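Local coordinates for B12-binding domain-containing protein (Kitasatospora setae, PDB 6WTE) that binds cobalamin and a [4Fe-4S] cluster and acts as a radical SAM-family methyltransferase (TsrM), probably methylating tryptophan by a non-radical route, at residues A[46-51]-A[90-95]; A[134-139]-A[150-155]; A[392-397]-A[500-505]; A[424-427]-A[432-435]; A[504-509]-A[514-519]. All blocks are in the same frame, centred on the assembly; numbering follows the deposited sequence.

Interaction 1 (A[46-51]-A[90-95]); sequences DDWKTC and ITEIRR
Trp48 and Glu92 join two helices, 48-58 and 83-96, that serve as connections between strands in the Rossmann-like B12-binding domain. The indole presents its rim: CZ3 lies 3.9 Å from Glu92 CB, which sits near the ring plane. A broad, flat residue suits this place because it can reach across to the neighbouring helix while staying buried. The uncommon first torsion of Trp48, with CG between the backbone N and the carbonyl carbon (chi1 58°), carries the six-membered ring to that side. CG of Lys49 lies over one face of the indole, toward its rim. Glu92 offers methylene groups to the tryptophan and bends at chi2 (66°); the carboxylate and indole planes stand 70° apart. There the polar layer begins. Lys49, extended beyond CG, brings NZ to 4.5 Å from Glu92 OE1, too far for a salt bridge, and a water closes the gap. Glu92 OE2 is bound by His53 NE2 of helix 48-58, so both oxygens of this buried acid have partners, a setting that probably favours its charged form. Arg95 adds a long, purely electrostatic attraction to OE1. The bridging water accepts from Lys49 NZ at 2.8 Å and donates to Glu92 OE1, also at 2.8 Å.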
# COMPACT_ATOMS: atom_id res chain seq x y z
N ASP A 46 -14.65 -2.50 18.06
CA ASP A 46 -14.83 -2.58 19.50
C ASP A 46 -15.48 -3.88 19.95
O ASP A 46 -15.58 -4.11 21.15
CB ASP A 46 -15.66 -1.38 19.98
CG ASP A 46 -15.15 -0.06 19.40
OD1 ASP A 46 -13.92 0.12 19.31
OD2 ASP A 46 -15.99 0.79 19.02
N ASP A 47 -15.92 -4.73 19.01
CA ASP A 47 -16.53 -6.00 19.39
C ASP A 47 -16.30 -7.05 18.31
O ASP A 47 -17.18 -7.87 18.03
CB ASP A 47 -18.03 -5.83 19.69
CG ASP A 47 -18.86 -5.54 18.44
OD1 ASP A 47 -18.33 -4.94 17.48
OD2 ASP A 47 -20.05 -5.92 18.42
N TRP A 48 -15.10 -7.07 17.73
CA TRP A 48 -14.86 -7.97 16.60
C TRP A 48 -14.94 -9.44 17.02
O TRP A 48 -15.32 -10.29 16.20
CB TRP A 48 -13.51 -7.66 15.94
CG TRP A 48 -12.31 -7.75 16.84
CD1 TRP A 48 -11.71 -6.72 17.50
CD2 TRP A 48 -11.55 -8.93 17.15
NE1 TRP A 48 -10.63 -7.19 18.22
CE2 TRP A 48 -10.51 -8.54 18.01
CE3 TRP A 48 -11.65 -10.27 16.77
CZ2 TRP A 48 -9.59 -9.45 18.52
CZ3 TRP A 48 -10.73 -11.17 17.28
CH2 TRP A 48 -9.72 -10.75 18.14
N LYS A 49 -14.64 -9.75 18.28
CA LYS A 49 -14.80 -11.13 18.74
C LYS A 49 -16.26 -11.56 18.70
O LYS A 49 -16.56 -12.70 18.33
CB LYS A 49 -14.25 -11.29 20.16
CG LYS A 49 -12.74 -11.27 20.25
CD LYS A 49 -12.29 -11.56 21.67
CE LYS A 49 -10.77 -11.52 21.79
NZ LYS A 49 -10.29 -11.86 23.16
N THR A 50 -17.16 -10.66 19.09
CA THR A 50 -18.59 -10.94 18.99
C THR A 50 -18.99 -11.24 17.55
O THR A 50 -19.74 -12.19 17.29
CB THR A 50 -19.39 -9.75 19.53
OG1 THR A 50 -19.18 -9.66 20.94
CG2 THR A 50 -20.89 -9.91 19.24
N CYS A 51 -18.46 -10.47 16.60
CA CYS A 51 -18.74 -10.74 15.19
C CYS A 51 -18.27 -12.13 14.80
O CYS A 51 -19.01 -12.88 14.14
CB CYS A 51 -18.07 -9.67 14.32
SG CYS A 51 -18.30 -9.93 12.56
N ILE A 90 -6.49 -13.70 14.12
CA ILE A 90 -6.31 -15.04 13.56
C ILE A 90 -6.34 -16.09 14.66
O ILE A 90 -6.89 -17.19 14.47
CB ILE A 90 -5.00 -15.10 12.74
CG1 ILE A 90 -5.16 -14.25 11.47
CG2 ILE A 90 -4.64 -16.55 12.44
CD1 ILE A 90 -3.86 -14.03 10.71
N THR A 91 -5.76 -15.79 15.82
CA THR A 91 -5.78 -16.75 16.92
C THR A 91 -7.20 -17.05 17.37
O THR A 91 -7.54 -18.21 17.65
CB THR A 91 -4.93 -16.24 18.08
OG1 THR A 91 -3.56 -16.17 17.67
CG2 THR A 91 -5.04 -17.16 19.28
N GLU A 92 -8.05 -16.03 17.43
CA GLU A 92 -9.45 -16.26 17.77
C GLU A 92 -10.16 -17.09 16.70
O GLU A 92 -10.95 -17.99 17.02
CB GLU A 92 -10.17 -14.93 17.99
CG GLU A 92 -11.60 -15.07 18.50
CD GLU A 92 -11.69 -15.67 19.90
OE1 GLU A 92 -10.71 -15.56 20.67
OE2 GLU A 92 -12.74 -16.26 20.22
N ILE A 93 -9.88 -16.81 15.43
CA ILE A 93 -10.47 -17.60 14.34
C ILE A 93 -10.15 -19.08 14.54
O ILE A 93 -11.03 -19.94 14.45
CB ILE A 93 -9.97 -17.10 12.98
CG1 ILE A 93 -10.66 -15.79 12.60
CG2 ILE A 93 -10.22 -18.15 11.91
CD1 ILE A 93 -10.02 -15.09 11.39
N ARG A 94 -8.88 -19.40 14.83
CA ARG A 94 -8.46 -20.79 14.94
C ARG A 94 -9.02 -21.46 16.19
O ARG A 94 -9.03 -22.70 16.25
CB ARG A 94 -6.94 -20.87 14.92
CG ARG A 94 -6.35 -20.38 13.61
CD ARG A 94 -4.84 -20.49 13.55
NE ARG A 94 -4.38 -21.88 13.50
CZ ARG A 94 -4.39 -22.62 12.40
NH1 ARG A 94 -4.85 -22.12 11.26
NH2 ARG A 94 -3.95 -23.87 12.43
N ARG A 95 -9.48 -20.69 17.18
CA ARG A 95 -10.21 -21.28 18.29
C ARG A 95 -11.62 -21.70 17.91
O ARG A 95 -12.21 -22.54 18.59
CB ARG A 95 -10.27 -20.31 19.48
CG ARG A 95 -8.92 -20.07 20.16
CD ARG A 95 -9.09 -19.37 21.51
NE ARG A 95 -7.84 -18.77 21.98
CZ ARG A 95 -7.76 -17.78 22.86
NH1 ARG A 95 -8.86 -17.26 23.37
NH2 ARG A 95 -6.57 -17.30 23.22
O HOH W 1 -10.85 -14.60 23.26

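Interaction 2 (A[134-139]-A[150-155]); sequences CELATA and PGLIRN
The carboxylate of Glu135 meets the ring of Pro150 through single atoms, OE1 lying 3.3 Å from CD, and the two side chains stand at about a right angle. The contact fastens helix 130-141 of the Rossmann-like B12-binding domain to the approach of strand 153-156, which extends that domain's sheet in the antiparallel sense. The proline CD is bonded to an amide nitrogen, so its hydrogens are slightly polarised and tolerate a carboxylate oxygen well. Glutamate suits an exposed helix position of this kind, since its extended chain spans the gap to the loop. The buried half is apolar. Leu136 and Leu152, also crossing at about a right angle, meet by their branch ends, CD1 of Leu136 to CD2 of Leu152 at 3.9 Å. Leu152 keeps CG anti to its own nitrogen (chi1 -176°), which extends the side chain to the helix. Tyr123 of strand 123-124 touches both leucines, and the side chain of Leu136 lies about 6 Å from the bound cobalamin. Within the helix, Cys134 O is gripped from opposite faces of its plane by Thr138 N and by Thr138 OG1, each at 2.9 Å.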
# COMPACT_ATOMS: atom_id res chain seq x y z
N CYS A 134 -8.37 -19.69 -5.93
CA CYS A 134 -9.35 -20.59 -6.53
C CYS A 134 -8.82 -22.01 -6.58
O CYS A 134 -9.57 -22.97 -6.34
CB CYS A 134 -9.73 -20.13 -7.93
SG CYS A 134 -10.81 -18.69 -7.95
N GLU A 135 -7.55 -22.19 -6.94
CA GLU A 135 -6.98 -23.53 -6.95
C GLU A 135 -6.94 -24.11 -5.55
O GLU A 135 -7.24 -25.29 -5.35
CB GLU A 135 -5.60 -23.53 -7.59
CG GLU A 135 -5.63 -23.14 -9.07
CD GLU A 135 -4.33 -23.43 -9.80
OE1 GLU A 135 -3.47 -24.15 -9.25
OE2 GLU A 135 -4.17 -22.91 -10.93
N LEU A 136 -6.59 -23.28 -4.56
CA LEU A 136 -6.58 -23.74 -3.17
C LEU A 136 -7.98 -24.15 -2.71
O LEU A 136 -8.17 -25.23 -2.15
CB LEU A 136 -6.00 -22.65 -2.27
CG LEU A 136 -5.93 -22.97 -0.76
CD1 LEU A 136 -5.05 -24.18 -0.47
CD2 LEU A 136 -5.46 -21.75 0.03
N ALA A 137 -8.97 -23.29 -2.97
CA ALA A 137 -10.34 -23.63 -2.60
C ALA A 137 -10.80 -24.92 -3.27
O ALA A 137 -11.51 -25.73 -2.66
CB ALA A 137 -11.29 -22.48 -2.95
N THR A 138 -10.39 -25.13 -4.52
CA THR A 138 -10.76 -26.37 -5.20
C THR A 138 -10.11 -27.57 -4.53
O THR A 138 -10.78 -28.58 -4.28
CB THR A 138 -10.36 -26.30 -6.68
OG1 THR A 138 -11.06 -25.23 -7.32
CG2 THR A 138 -10.70 -27.61 -7.39
N ALA A 139 -8.82 -27.48 -4.19
CA ALA A 139 -8.15 -28.60 -3.55
C ALA A 139 -8.78 -28.93 -2.20
O ALA A 139 -9.05 -30.09 -1.89
CB ALA A 139 -6.65 -28.29 -3.39
N PRO A 150 0.63 -24.15 -7.75
CA PRO A 150 1.78 -23.27 -8.03
C PRO A 150 1.72 -21.98 -7.22
O PRO A 150 0.67 -21.34 -7.11
CB PRO A 150 1.65 -22.99 -9.53
CG PRO A 150 0.83 -24.13 -10.06
CD PRO A 150 -0.15 -24.45 -8.97
N GLY A 151 2.87 -21.62 -6.64
CA GLY A 151 3.01 -20.39 -5.89
C GLY A 151 2.62 -20.47 -4.43
O GLY A 151 2.98 -19.58 -3.66
N LEU A 152 1.89 -21.51 -4.03
CA LEU A 152 1.34 -21.56 -2.69
C LEU A 152 2.44 -21.74 -1.64
O LEU A 152 3.28 -22.64 -1.75
CB LEU A 152 0.34 -22.71 -2.58
CG LEU A 152 -0.38 -22.80 -1.24
CD1 LEU A 152 -1.28 -21.56 -1.03
CD2 LEU A 152 -1.19 -24.10 -1.16
N ILE A 153 2.42 -20.89 -0.62
CA ILE A 153 3.27 -21.07 0.56
C ILE A 153 2.54 -21.97 1.54
O ILE A 153 1.37 -21.72 1.87
CB ILE A 153 3.63 -19.72 1.20
CG1 ILE A 153 4.37 -18.82 0.21
CG2 ILE A 153 4.45 -19.92 2.47
CD1 ILE A 153 4.59 -17.42 0.72
N ARG A 154 3.21 -23.03 2.00
CA ARG A 154 2.61 -24.01 2.90
C ARG A 154 3.43 -24.09 4.18
O ARG A 154 4.65 -24.28 4.14
CB ARG A 154 2.50 -25.38 2.23
CG ARG A 154 1.74 -25.31 0.91
CD ARG A 154 1.38 -26.69 0.37
NE ARG A 154 2.38 -27.71 0.60
CZ ARG A 154 2.12 -29.01 0.64
NH1 ARG A 154 0.87 -29.44 0.47
NH2 ARG A 154 3.09 -29.88 0.85
N ASN A 155 2.75 -23.96 5.32
CA ASN A 155 3.41 -24.01 6.62
C ASN A 155 3.63 -25.46 7.01
O ASN A 155 2.70 -26.15 7.44
CB ASN A 155 2.57 -23.29 7.66
CG ASN A 155 3.37 -22.89 8.89
OD1 ASN A 155 4.56 -23.19 8.99
ND2 ASN A 155 2.71 -22.22 9.83

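Interaction 3 (A[392-397]-A[500-505]); sequences ACVDAF and ADLWAL
Leu502 and Leu505, which both rest on Val394, are tied to each other by a backbone hydrogen bond, Leu505 N to Leu502 O at 3.0 Å. The bond belongs to the last turn of the chain here, whose three-residue spacing leaves both side chains on the same flank, where they form a shallow seat for one valine. CG2 of Val394 occupies it, lying 4.3 Å from CD1 of Leu502 and 4.3 Å from CD1 of Leu505. The other methyl, CG1, is anti to the valine nitrogen (chi1 165°) and is turned to the leucine backbone, 4.3 Å from Leu505 O. Valine suits this place, being short and beta-branched and offering a methyl in each of two directions, while the longer leucines reach it from their own backbone. Beneath the contact is the sheet of the radical SAM core. Helix 387-398 makes the beta-alpha-beta crossover from strand 373-380 to strand 404-412, and Phe407 of the latter strand touches both Val394 and Leu502. On the sheet side of the same helix, Cys393 SG lies 3.6 Å above the centre of the Phe397 ring. The contact is methyl against methyl, with a carbonyl oxygen touched but not bonded, so its attraction comes from dispersion and from excluding water. Such forces have little direction, so the fit of shapes probably matters most where helix 387-398 meets the end of helix 491-503 and the residues after it.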
# COMPACT_ATOMS: atom_id res chain seq x y z
N ALA A 392 17.72 22.21 0.05
CA ALA A 392 17.65 22.41 -1.40
C ALA A 392 16.38 21.81 -1.97
O ALA A 392 15.73 22.43 -2.83
CB ALA A 392 18.88 21.79 -2.06
N CYS A 393 15.99 20.62 -1.50
CA CYS A 393 14.76 20.01 -1.98
C CYS A 393 13.54 20.78 -1.50
O CYS A 393 12.61 21.03 -2.29
CB CYS A 393 14.69 18.55 -1.52
SG CYS A 393 13.23 17.70 -2.13
N VAL A 394 13.51 21.17 -0.22
CA VAL A 394 12.38 21.96 0.29
C VAL A 394 12.19 23.21 -0.55
O VAL A 394 11.08 23.49 -1.03
CB VAL A 394 12.60 22.31 1.77
CG1 VAL A 394 11.64 23.42 2.20
CG2 VAL A 394 12.39 21.07 2.64
N ASP A 395 13.27 23.96 -0.78
CA ASP A 395 13.17 25.21 -1.52
C ASP A 395 12.65 24.99 -2.93
O ASP A 395 11.79 25.74 -3.41
CB ASP A 395 14.54 25.91 -1.56
CG ASP A 395 14.92 26.51 -0.22
OD1 ASP A 395 14.05 26.61 0.66
OD2 ASP A 395 16.10 26.89 -0.06
N ALA A 396 13.18 23.98 -3.62
CA ALA A 396 12.76 23.74 -5.00
C ALA A 396 11.33 23.21 -5.07
O ALA A 396 10.54 23.66 -5.91
CB ALA A 396 13.72 22.77 -5.67
N PHE A 397 10.98 22.26 -4.20
CA PHE A 397 9.62 21.72 -4.21
C PHE A 397 8.59 22.77 -3.83
O PHE A 397 7.53 22.87 -4.47
CB PHE A 397 9.51 20.52 -3.26
CG PHE A 397 9.99 19.22 -3.85
CD1 PHE A 397 10.90 19.20 -4.89
CD2 PHE A 397 9.49 18.02 -3.37
CE1 PHE A 397 11.34 17.98 -5.42
CE2 PHE A 397 9.93 16.80 -3.90
CZ PHE A 397 10.85 16.79 -4.93
N ALA A 500 11.51 17.99 14.19
CA ALA A 500 11.50 19.41 14.50
C ALA A 500 12.43 20.19 13.58
O ALA A 500 12.12 21.33 13.20
CB ALA A 500 11.89 19.64 15.96
N ASP A 501 13.57 19.60 13.21
CA ASP A 501 14.49 20.25 12.28
C ASP A 501 13.82 20.51 10.93
O ASP A 501 14.04 21.54 10.31
CB ASP A 501 15.74 19.39 12.07
CG ASP A 501 16.62 19.31 13.30
OD1 ASP A 501 16.59 20.25 14.12
OD2 ASP A 501 17.35 18.31 13.43
N LEU A 502 13.01 19.55 10.47
CA LEU A 502 12.33 19.73 9.19
C LEU A 502 11.27 20.82 9.27
O LEU A 502 11.16 21.65 8.36
CB LEU A 502 11.73 18.40 8.73
CG LEU A 502 10.89 18.41 7.45
CD1 LEU A 502 11.72 18.88 6.26
CD2 LEU A 502 10.32 17.04 7.18
N TRP A 503 10.50 20.84 10.36
CA TRP A 503 9.49 21.89 10.53
C TRP A 503 10.10 23.28 10.48
O TRP A 503 9.47 24.22 9.97
CB TRP A 503 8.75 21.71 11.86
CG TRP A 503 7.55 20.86 11.76
CD1 TRP A 503 7.51 19.51 11.65
CD2 TRP A 503 6.19 21.31 11.77
NE1 TRP A 503 6.20 19.08 11.60
CE2 TRP A 503 5.37 20.17 11.66
CE3 TRP A 503 5.58 22.57 11.85
CZ2 TRP A 503 3.98 20.24 11.64
CZ3 TRP A 503 4.20 22.64 11.83
CH2 TRP A 503 3.41 21.48 11.72
N ALA A 504 11.31 23.44 11.01
CA ALA A 504 11.94 24.75 11.04
C ALA A 504 12.28 25.28 9.65
O ALA A 504 12.58 26.47 9.52
CB ALA A 504 13.21 24.71 11.89
N LEU A 505 12.25 24.43 8.63
CA LEU A 505 12.55 24.87 7.27
C LEU A 505 11.35 25.47 6.55
O LEU A 505 11.54 26.10 5.50
CB LEU A 505 13.10 23.70 6.45
CG LEU A 505 14.42 23.13 6.97
CD1 LEU A 505 14.84 21.95 6.11
CD2 LEU A 505 15.50 24.20 7.00

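Interaction 4 (A[424-427]-A[432-435]); sequences AEQC and TAPG. With EDO (1,2-ethanediol), chain J.
The chain leaving helix 418-427 doubles back against the helix's last turn on its way to strand 436-437 in the radical SAM core, and Ala433 is the residue that lands on that turn. Its methyl lies between two helix side chains: CB is 3.9 Å from SG of Cys427 and 3.6 Å from OE1 of Gln426. A side chain as small as alanine's suits a loop pressed this closely to a helix. Cysteine fits equally well, being slim and only weakly polar; its sulfur also lies 3.7 Å from Ala433 N, an approach best taken as packing. Gln426 points toward the loop, its chain extended beyond CG (chi2 174°), which places its amide beside the loop. There a water donates to Gln426 OE1 at 2.6 Å and to Pro434 O at 2.8 Å, linking helix to loop. The amide nitrogen serves Glu422 OE2 of the same helix and also a 1,2-ethanediol, probably from the crystallisation liquor, with NE2 to O2 at 3.1 Å and a nearly straight N-H...O angle of 172°. Two further bonds hold the loop: Arg431 NE to Gln426 O, and Thr432 OG1 to Ile445 O. The return thus combines a methyl-sulfur contact with a water bridge on the side of Gln426, besides these direct bonds. Glutamine, donor and acceptor at once, can bind both the helix and the water that reaches the loop.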
# COMPACT_ATOMS: atom_id res chain seq x y z
N ALA A 424 21.49 -5.27 4.63
CA ALA A 424 21.82 -6.60 5.15
C ALA A 424 23.20 -7.05 4.69
O ALA A 424 23.96 -7.64 5.47
CB ALA A 424 20.76 -7.61 4.73
N GLU A 425 23.55 -6.78 3.43
CA GLU A 425 24.90 -7.08 2.95
C GLU A 425 25.96 -6.37 3.77
O GLU A 425 27.01 -6.95 4.09
CB GLU A 425 25.05 -6.70 1.48
CG GLU A 425 24.35 -7.62 0.50
CD GLU A 425 24.85 -9.05 0.59
OE1 GLU A 425 26.05 -9.26 0.87
OE2 GLU A 425 24.04 -9.97 0.37
N GLN A 426 25.72 -5.10 4.10
CA GLN A 426 26.70 -4.35 4.88
C GLN A 426 26.89 -4.95 6.27
O GLN A 426 27.99 -4.92 6.82
CB GLN A 426 26.28 -2.89 4.98
CG GLN A 426 26.28 -2.18 3.64
CD GLN A 426 25.73 -0.78 3.72
OE1 GLN A 426 25.41 -0.29 4.80
NE2 GLN A 426 25.62 -0.13 2.58
N CYS A 427 25.81 -5.50 6.85
CA CYS A 427 25.92 -6.18 8.13
C CYS A 427 26.66 -7.50 7.99
O CYS A 427 27.44 -7.88 8.87
CB CYS A 427 24.53 -6.41 8.73
SG CYS A 427 23.66 -4.91 9.22
N THR A 432 26.80 -4.20 12.61
CA THR A 432 25.69 -3.34 12.24
C THR A 432 26.11 -2.43 11.09
O THR A 432 27.29 -2.34 10.73
CB THR A 432 25.19 -2.52 13.43
OG1 THR A 432 23.89 -1.98 13.13
CG2 THR A 432 26.15 -1.37 13.72
N ALA A 433 25.13 -1.77 10.48
CA ALA A 433 25.41 -0.89 9.37
C ALA A 433 25.04 0.54 9.73
O ALA A 433 24.08 0.77 10.47
CB ALA A 433 24.63 -1.32 8.12
N PRO A 434 25.78 1.53 9.23
CA PRO A 434 25.44 2.93 9.54
C PRO A 434 24.00 3.24 9.13
O PRO A 434 23.51 2.78 8.11
CB PRO A 434 26.44 3.74 8.71
CG PRO A 434 27.61 2.82 8.53
CD PRO A 434 27.03 1.43 8.44
N GLY A 435 23.34 4.03 9.96
CA GLY A 435 22.01 4.49 9.65
C GLY A 435 20.90 3.55 10.05
O GLY A 435 19.73 3.96 10.04
C1 EDO J . 22.92 2.31 1.18
O1 EDO J . 22.18 1.09 1.15
C2 EDO J . 23.39 2.56 2.61
O2 EDO J . 24.79 2.85 2.59
O HOH W 2 24.68 2.02 5.70

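Interaction 5 (A[504-509]-A[514-519]); sequences ALIDPA and VMLPTV
Ile506 carries all of the tight packing, pressing two separate branches against two residues of segment 514-519. Its CG1 lies 3.9 Å from CD1 of Leu516 and 4.0 Å from CD2, so the methylene nests against the fork of the leucine. Its CG2, anti to the isoleucine nitrogen (chi1 -56° for the other branch), meets CG2 of Val514 at 4.1 Å. Each pair runs antiparallel, side by side, so that flanks rather than ends meet. Isoleucine suits the place because branching at CB lets one residue face two neighbours, and valine and leucine, two positions apart on an extended chain, both point back at it. Toward solvent the character changes at once. Asp507, Pro508 and Ala509 are exposed, and polar bonding within the loop takes the place of packing: Asp507 OD1 accepts from Ala509 N at 2.9 Å with an N-H...O angle of 163°, an Asx turn. The oxygen is met on its anti side, 17° out of the carboxylate plane. Aspartate supplies the short acceptor such a turn needs, and proline readily adopts the backbone bend within it. Around the contact, Ile506 also touches Val394 of helix 387-398 and Phe407 of strand 404-412. Strand 514-515 runs parallel to that strand, Met515 bonding through its backbone to Thr405 and Phe407, while Leu516 is covered from helix 491-503 by Trp503.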
# COMPACT_ATOMS: atom_id res chain seq x y z
N ALA A 504 11.31 23.44 11.01
CA ALA A 504 11.94 24.75 11.04
C ALA A 504 12.28 25.28 9.65
O ALA A 504 12.58 26.47 9.52
CB ALA A 504 13.21 24.71 11.89
N LEU A 505 12.25 24.43 8.63
CA LEU A 505 12.55 24.87 7.27
C LEU A 505 11.35 25.47 6.55
O LEU A 505 11.54 26.10 5.50
CB LEU A 505 13.10 23.70 6.45
CG LEU A 505 14.42 23.13 6.97
CD1 LEU A 505 14.84 21.95 6.11
CD2 LEU A 505 15.50 24.20 7.00
N ILE A 506 10.14 25.30 7.06
CA ILE A 506 8.94 25.74 6.37
C ILE A 506 8.55 27.12 6.87
O ILE A 506 8.42 27.35 8.08
CB ILE A 506 7.78 24.74 6.56
CG1 ILE A 506 8.22 23.35 6.10
CG2 ILE A 506 6.54 25.21 5.82
CD1 ILE A 506 8.62 23.29 4.64
N ASP A 507 8.38 28.06 5.94
CA ASP A 507 7.85 29.36 6.30
C ASP A 507 6.46 29.18 6.90
O ASP A 507 5.65 28.43 6.33
CB ASP A 507 7.81 30.27 5.07
CG ASP A 507 7.57 31.73 5.41
OD1 ASP A 507 6.59 32.03 6.12
OD2 ASP A 507 8.38 32.57 4.97
N PRO A 508 6.15 29.81 8.03
CA PRO A 508 4.81 29.64 8.62
C PRO A 508 3.68 30.06 7.68
O PRO A 508 2.57 29.52 7.80
CB PRO A 508 4.87 30.53 9.87
CG PRO A 508 6.32 30.58 10.23
CD PRO A 508 7.06 30.56 8.92
N ALA A 509 3.93 30.98 6.75
CA ALA A 509 2.90 31.37 5.79
C ALA A 509 2.56 30.25 4.81
O ALA A 509 1.58 30.39 4.07
CB ALA A 509 3.34 32.61 5.02
N VAL A 514 1.28 22.56 3.24
CA VAL A 514 2.26 21.50 3.43
C VAL A 514 1.73 20.47 4.41
O VAL A 514 0.96 20.78 5.32
CB VAL A 514 3.62 22.03 3.94
CG1 VAL A 514 4.16 23.09 3.01
CG2 VAL A 514 3.50 22.56 5.36
N MET A 515 2.16 19.23 4.20
CA MET A 515 1.94 18.13 5.14
C MET A 515 3.30 17.66 5.63
O MET A 515 4.11 17.19 4.83
CB MET A 515 1.18 17.00 4.47
CG MET A 515 -0.29 17.30 4.22
SD MET A 515 -1.11 15.82 3.61
CE MET A 515 -2.81 16.37 3.52
N LEU A 516 3.53 17.78 6.93
CA LEU A 516 4.79 17.43 7.56
C LEU A 516 4.57 16.31 8.56
O LEU A 516 3.46 16.16 9.10
CB LEU A 516 5.38 18.63 8.30
CG LEU A 516 5.78 19.83 7.44
CD1 LEU A 516 5.86 21.08 8.29
CD2 LEU A 516 7.11 19.54 6.80
N PRO A 517 5.58 15.50 8.83
CA PRO A 517 5.46 14.51 9.90
C PRO A 517 5.37 15.21 11.24
O PRO A 517 5.94 16.29 11.44
CB PRO A 517 6.74 13.68 9.78
CG PRO A 517 7.71 14.59 9.12
CD PRO A 517 6.92 15.47 8.20
N THR A 518 4.63 14.60 12.16
CA THR A 518 4.49 15.15 13.50
C THR A 518 4.61 14.02 14.51
O THR A 518 4.35 12.86 14.20
CB THR A 518 3.14 15.84 13.70
OG1 THR A 518 2.08 14.94 13.35
CG2 THR A 518 3.04 17.09 12.85
N VAL A 519 5.01 14.39 15.72
CA VAL A 519 4.98 13.50 16.88
C VAL A 519 4.16 14.22 17.95
O VAL A 519 3.74 15.37 17.74
CB VAL A 519 6.39 13.15 17.38
CG1 VAL A 519 7.13 12.35 16.32
CG2 VAL A 519 7.16 14.40 17.74

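From the N terminus, interaction 1 closes a loop that includes strand 63-67 and joins two connecting helices of the B12-binding domain. Interaction 2 follows in series, a short closure fastening helix 130-141 to the next strand of the same sheet; its centre is about 24 Å from that of interaction 1. The rest gather round the sheet of the radical SAM core and its continuation. Interaction 3 spans more than a hundred residues between helices 387-398 and 491-503, and interaction 4, a local return, falls wholly within that span. Interaction 5 starts where interaction 3 ends, sharing Ala504 and Leu505 and closing the short turn between helix 491-503 and strand 514-515; Trp503 NE1 to Pro517 O, 2.8 Å, probably hydrogen-bonds the two together.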